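Local coordinates for aminoglycoside 6-adenylyltransferase (Bacillus subtilis, PDB 2PBE), which confers streptomycin resistance by transferring a nucleotide, AMP from ATP or GMP from GTP, to O-6 of streptomycin, at residues A[152-157]-A[266-271]; A[90-95]-A[104-109]. All coordinates share one frame; numbering follows the deposited sequence.

The two contacts stand on opposite sides of the centre of the chain, their own centres about 42 Å apart, and they share no helix or strand. Interaction 2 belongs to the mixed sheet of the N-terminal part, pairing the antiparallel strands 90-96 and 101-108 in a contact whose touching residues are mostly buried; backbone hydrogen bonds give it order and apolar side chains fill one face. Interaction 1 lies in the helical C-terminal part and is only partly buried. There the loop and the first residue of helix 270-283 rest on helix 151-173 through side chains, a backbone carbonyl and one water, with an aromatic-proline contact beside a polar cluster centred on a carboxylate.

Interaction 1 (A[152-157]-A[266-271]); sequences REFDDC and KYPDYD
Asp155 and Tyr270 meet at about a right angle, the carboxylate of the one standing at the phenol end of the other. OD1 of Asp155 lies 3.0 Å from OH of Tyr270, in the plane of the tyrosine ring and at its edge, while the carboxylate plane is turned 68° from that ring. The second carboxylate oxygen faces the loop: a water donates to OD2 of Asp155 at 2.9 Å and to the carbonyl O of Lys266 at 3.1 Å, bridging side chain and backbone.

Phe154 approaches the same carbonyl. With CG trans to its own backbone nitrogen (chi1 171°), the phenyl group reaches across to the loop, and its CE2 comes within 3.5 Å of O of Lys266, which lies at the ring edge. The same carbon touches CD of Pro268 at 3.7 Å, an oblique apolar contact. Met195 of helix 177-204 and Ser260 of helix 238-263 also touch Phe154, so the ring belongs to the packing among the helices as well as to the loop.

Apolar and polar contacts thus come from two consecutive residues of helix 151-173, which join it to the loop before helix 270-283 and to that helix's first residue. Both oxygens of Asp155 have polar neighbours, and NZ of Lys266, 6.1 Å from OD2, is too distant for a salt bridge but might modestly favour the negative charge.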
# COMPACT_ATOMS: atom_id res chain seq x y z
N ARG A 152 1.44 -8.83 -18.70
CA ARG A 152 0.30 -9.67 -18.41
C ARG A 152 -0.47 -9.23 -17.17
O ARG A 152 -1.70 -9.14 -17.19
CB ARG A 152 0.76 -11.11 -18.25
CG ARG A 152 -0.33 -12.08 -17.99
CD ARG A 152 0.20 -13.48 -18.08
NE ARG A 152 -0.88 -14.43 -17.88
CZ ARG A 152 -0.71 -15.75 -17.83
NH1 ARG A 152 0.49 -16.28 -17.97
NH2 ARG A 152 -1.77 -16.53 -17.62
N GLU A 153 0.24 -8.95 -16.08
CA GLU A 153 -0.43 -8.51 -14.88
C GLU A 153 -1.18 -7.23 -15.19
O GLU A 153 -2.30 -7.02 -14.72
CB GLU A 153 0.58 -8.27 -13.76
CG GLU A 153 1.10 -9.54 -13.13
CD GLU A 153 2.26 -9.30 -12.20
OE1 GLU A 153 2.54 -10.18 -11.36
OE2 GLU A 153 2.91 -8.25 -12.31
N PHE A 154 -0.55 -6.38 -16.00
CA PHE A 154 -1.16 -5.11 -16.37
C PHE A 154 -2.49 -5.37 -17.07
O PHE A 154 -3.53 -4.83 -16.67
CB PHE A 154 -0.23 -4.34 -17.31
CG PHE A 154 -0.85 -3.12 -17.90
CD1 PHE A 154 -1.05 -1.96 -17.13
CD2 PHE A 154 -1.31 -3.12 -19.24
CE1 PHE A 154 -1.70 -0.82 -17.67
CE2 PHE A 154 -1.96 -1.99 -19.79
CZ PHE A 154 -2.15 -0.83 -19.00
N ASP A 155 -2.44 -6.19 -18.11
CA ASP A 155 -3.62 -6.54 -18.87
C ASP A 155 -4.67 -7.16 -17.95
O ASP A 155 -5.86 -6.89 -18.09
CB ASP A 155 -3.24 -7.52 -19.97
CG ASP A 155 -4.42 -7.89 -20.83
OD1 ASP A 155 -5.19 -8.80 -20.42
OD2 ASP A 155 -4.58 -7.26 -21.89
N ASP A 156 -4.24 -7.96 -16.98
CA ASP A 156 -5.19 -8.56 -16.06
C ASP A 156 -5.96 -7.50 -15.27
O ASP A 156 -7.18 -7.56 -15.16
CB ASP A 156 -4.49 -9.51 -15.09
CG ASP A 156 -3.98 -10.77 -15.76
OD1 ASP A 156 -4.50 -11.17 -16.82
OD2 ASP A 156 -3.05 -11.39 -15.19
N CYS A 157 -5.26 -6.51 -14.73
CA CYS A 157 -5.94 -5.47 -13.96
C CYS A 157 -6.99 -4.74 -14.78
O CYS A 157 -8.06 -4.41 -14.27
CB CYS A 157 -4.96 -4.45 -13.41
SG CYS A 157 -5.72 -3.28 -12.26
N LYS A 266 0.96 -2.74 -24.21
CA LYS A 266 -0.17 -2.44 -25.07
C LYS A 266 -1.37 -1.97 -24.26
O LYS A 266 -1.76 -2.60 -23.26
CB LYS A 266 -0.58 -3.67 -25.90
CG LYS A 266 -1.75 -3.41 -26.85
CD LYS A 266 -2.10 -4.61 -27.74
CE LYS A 266 -2.84 -5.70 -26.97
NZ LYS A 266 -3.29 -6.79 -27.87
N TYR A 267 -1.96 -0.84 -24.67
CA TYR A 267 -3.15 -0.35 -23.99
C TYR A 267 -4.28 -1.26 -24.48
O TYR A 267 -4.48 -1.43 -25.67
CB TYR A 267 -3.43 1.10 -24.39
CG TYR A 267 -4.57 1.68 -23.61
CD1 TYR A 267 -4.43 1.99 -22.23
CD2 TYR A 267 -5.84 1.86 -24.23
CE1 TYR A 267 -5.54 2.48 -21.48
CE2 TYR A 267 -6.95 2.36 -23.49
CZ TYR A 267 -6.80 2.66 -22.12
OH TYR A 267 -7.89 3.09 -21.40
N PRO A 268 -5.03 -1.87 -23.55
CA PRO A 268 -6.12 -2.76 -23.97
C PRO A 268 -7.24 -2.05 -24.68
O PRO A 268 -7.29 -0.83 -24.73
CB PRO A 268 -6.59 -3.36 -22.65
CG PRO A 268 -5.38 -3.27 -21.78
CD PRO A 268 -4.86 -1.91 -22.09
N ASP A 269 -8.17 -2.84 -25.21
CA ASP A 269 -9.32 -2.28 -25.91
C ASP A 269 -10.57 -2.42 -25.05
O ASP A 269 -11.68 -2.09 -25.49
CB ASP A 269 -9.54 -2.97 -27.27
CG ASP A 269 -9.72 -4.48 -27.15
OD1 ASP A 269 -10.53 -4.93 -26.31
OD2 ASP A 269 -9.08 -5.23 -27.91
N TYR A 270 -10.37 -2.88 -23.82
CA TYR A 270 -11.47 -3.04 -22.89
C TYR A 270 -12.14 -1.71 -22.62
O TYR A 270 -13.36 -1.63 -22.51
CB TYR A 270 -10.99 -3.63 -21.57
CG TYR A 270 -10.11 -4.85 -21.71
CD1 TYR A 270 -10.43 -5.89 -22.61
CD2 TYR A 270 -8.96 -5.02 -20.88
CE1 TYR A 270 -9.64 -7.08 -22.68
CE2 TYR A 270 -8.16 -6.19 -20.94
CZ TYR A 270 -8.51 -7.23 -21.84
OH TYR A 270 -7.77 -8.39 -21.89
N ASP A 271 -11.34 -0.65 -22.51
CA ASP A 271 -11.85 0.70 -22.25
C ASP A 271 -12.89 1.05 -23.31
O ASP A 271 -14.09 1.22 -23.03
CB ASP A 271 -10.67 1.69 -22.32
CG ASP A 271 -11.09 3.17 -22.23
OD1 ASP A 271 -12.29 3.48 -22.08
OD2 ASP A 271 -10.18 4.03 -22.30
O HOH W 1 -2.42 -5.29 -21.91

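Interaction 2 (A[90-95]-A[104-109]); sequences FSYIIL and LTLIPI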
# COMPACT_ATOMS: atom_id res chain seq x y z
N PHE A 90 20.30 -4.51 16.20
CA PHE A 90 20.23 -3.53 17.26
C PHE A 90 18.75 -3.23 17.32
O PHE A 90 18.14 -2.86 16.31
CB PHE A 90 21.02 -2.27 16.91
CG PHE A 90 21.42 -1.48 18.12
CD1 PHE A 90 22.47 -1.91 18.95
CD2 PHE A 90 20.72 -0.31 18.46
CE1 PHE A 90 22.83 -1.18 20.11
CE2 PHE A 90 21.06 0.44 19.63
CZ PHE A 90 22.13 -0.00 20.45
N SER A 91 18.16 -3.39 18.49
CA SER A 91 16.74 -3.13 18.61
C SER A 91 16.42 -2.18 19.75
O SER A 91 17.30 -1.79 20.51
CB SER A 91 16.03 -4.45 18.81
OG SER A 91 16.57 -5.12 19.92
N TYR A 92 15.15 -1.83 19.84
CA TYR A 92 14.67 -0.92 20.86
C TYR A 92 13.33 -1.46 21.33
O TYR A 92 12.55 -1.94 20.51
CB TYR A 92 14.44 0.46 20.27
CG TYR A 92 15.65 1.07 19.60
CD1 TYR A 92 16.52 1.94 20.31
CD2 TYR A 92 15.95 0.79 18.23
CE1 TYR A 92 17.65 2.53 19.69
CE2 TYR A 92 17.10 1.36 17.59
CZ TYR A 92 17.94 2.23 18.33
OH TYR A 92 19.04 2.80 17.74
N ILE A 93 13.07 -1.42 22.63
CA ILE A 93 11.76 -1.86 23.10
C ILE A 93 11.26 -0.59 23.75
O ILE A 93 11.88 -0.09 24.70
CB ILE A 93 11.82 -3.01 24.15
CG1 ILE A 93 12.17 -4.34 23.47
CG2 ILE A 93 10.45 -3.20 24.81
CD1 ILE A 93 13.57 -4.42 22.96
N ILE A 94 10.17 -0.05 23.23
CA ILE A 94 9.61 1.19 23.76
C ILE A 94 8.21 1.00 24.32
O ILE A 94 7.38 0.29 23.73
CB ILE A 94 9.56 2.28 22.65
CG1 ILE A 94 10.93 2.45 22.02
CG2 ILE A 94 9.13 3.62 23.25
CD1 ILE A 94 10.93 3.31 20.76
N LEU A 95 7.97 1.65 25.45
CA LEU A 95 6.66 1.63 26.06
C LEU A 95 6.19 3.07 25.93
O LEU A 95 6.66 3.95 26.65
CB LEU A 95 6.73 1.22 27.53
CG LEU A 95 5.33 1.18 28.17
CD1 LEU A 95 4.49 0.11 27.51
CD2 LEU A 95 5.42 0.95 29.66
N LEU A 104 11.26 -2.54 17.82
CA LEU A 104 11.89 -2.21 16.54
C LEU A 104 13.28 -2.79 16.39
O LEU A 104 14.14 -2.56 17.23
CB LEU A 104 11.97 -0.69 16.40
CG LEU A 104 12.52 -0.09 15.11
CD1 LEU A 104 11.50 -0.25 13.99
CD2 LEU A 104 12.79 1.38 15.33
N THR A 105 13.52 -3.53 15.32
CA THR A 105 14.84 -4.10 15.11
C THR A 105 15.46 -3.48 13.88
O THR A 105 14.78 -3.24 12.89
CB THR A 105 14.77 -5.62 14.90
OG1 THR A 105 14.10 -6.23 16.01
CG2 THR A 105 16.17 -6.22 14.77
N LEU A 106 16.76 -3.20 13.95
CA LEU A 106 17.50 -2.61 12.83
C LEU A 106 18.46 -3.68 12.31
O LEU A 106 19.51 -3.96 12.91
CB LEU A 106 18.29 -1.36 13.27
CG LEU A 106 17.51 -0.16 13.83
CD1 LEU A 106 18.48 0.98 14.13
CD2 LEU A 106 16.45 0.31 12.85
N ILE A 107 18.09 -4.30 11.21
CA ILE A 107 18.88 -5.35 10.59
C ILE A 107 19.67 -4.80 9.40
O ILE A 107 19.15 -4.00 8.63
CB ILE A 107 17.95 -6.46 10.08
CG1 ILE A 107 17.03 -6.91 11.22
CG2 ILE A 107 18.77 -7.62 9.52
CD1 ILE A 107 15.94 -7.87 10.79
N PRO A 108 20.94 -5.20 9.26
CA PRO A 108 21.72 -4.70 8.12
C PRO A 108 21.06 -5.18 6.82
O PRO A 108 20.69 -6.35 6.70
CB PRO A 108 23.09 -5.31 8.34
CG PRO A 108 23.17 -5.40 9.83
CD PRO A 108 21.82 -5.92 10.20
N ILE A 109 20.91 -4.28 5.85
CA ILE A 109 20.27 -4.62 4.59
C ILE A 109 20.91 -5.79 3.88
O ILE A 109 20.24 -6.58 3.21
CB ILE A 109 20.26 -3.39 3.66
CG1 ILE A 109 19.50 -3.71 2.38
CG2 ILE A 109 21.68 -2.99 3.31
CD1 ILE A 109 18.06 -4.08 2.62
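Tyr92 and Leu106 pack obliquely on one face of a beta hairpin, where methyl CD1 of the leucine sits at the edge of the tyrosine ring, in its plane, 3.7 Å from CE2. Their first torsions are alike: in each, CG lies beside the backbone nitrogen and opposite the carbonyl carbon (chi1 -56° for Tyr92, -60° for Leu106), which lets ring and isobutyl group meet diagonally between neighbouring strands. Leu104, paired with Tyr92, makes a looser contact, CD2 to CD2 of Tyr92 at 4.3 Å. Phe90 is on this face too, with CZ of Tyr92 at the edge of its ring, in plane. Beyond the hairpin, Trp63 meets the tyrosine ring edge-to-face, and Ile47 and Tyr49 of strand 45-51 touch Leu104.

Ser91 and Thr105 occupy the reverse face as a non-hydrogen-bonded pair. CB of Ser91 lies 3.8 Å from OG1 of Thr105, yet the serine hydroxyl, set between backbone N and carbonyl carbon (chi1 55°), bonds to Glu77 rather than across the pair.

In the antiparallel backbone beneath, Tyr92 and Leu104 exchange two bonds: N of Tyr92 to O of Leu104 at 2.9 Å, and N of Leu104 to O of Tyr92 at 3.0 Å. N of Leu106 gives a further bond to O of Phe90 at 2.8 Å, whereas the reciprocal link from Phe90 is weak.

The chemistry is divided between the backbone and the two faces of the sheet: those three bonds join the strands, Thr105's backbone bonding on to Ile47; the Phe90-Tyr92-Leu104-Leu106 face adds apolar contact, the Ser91 face a polar tie to Glu77.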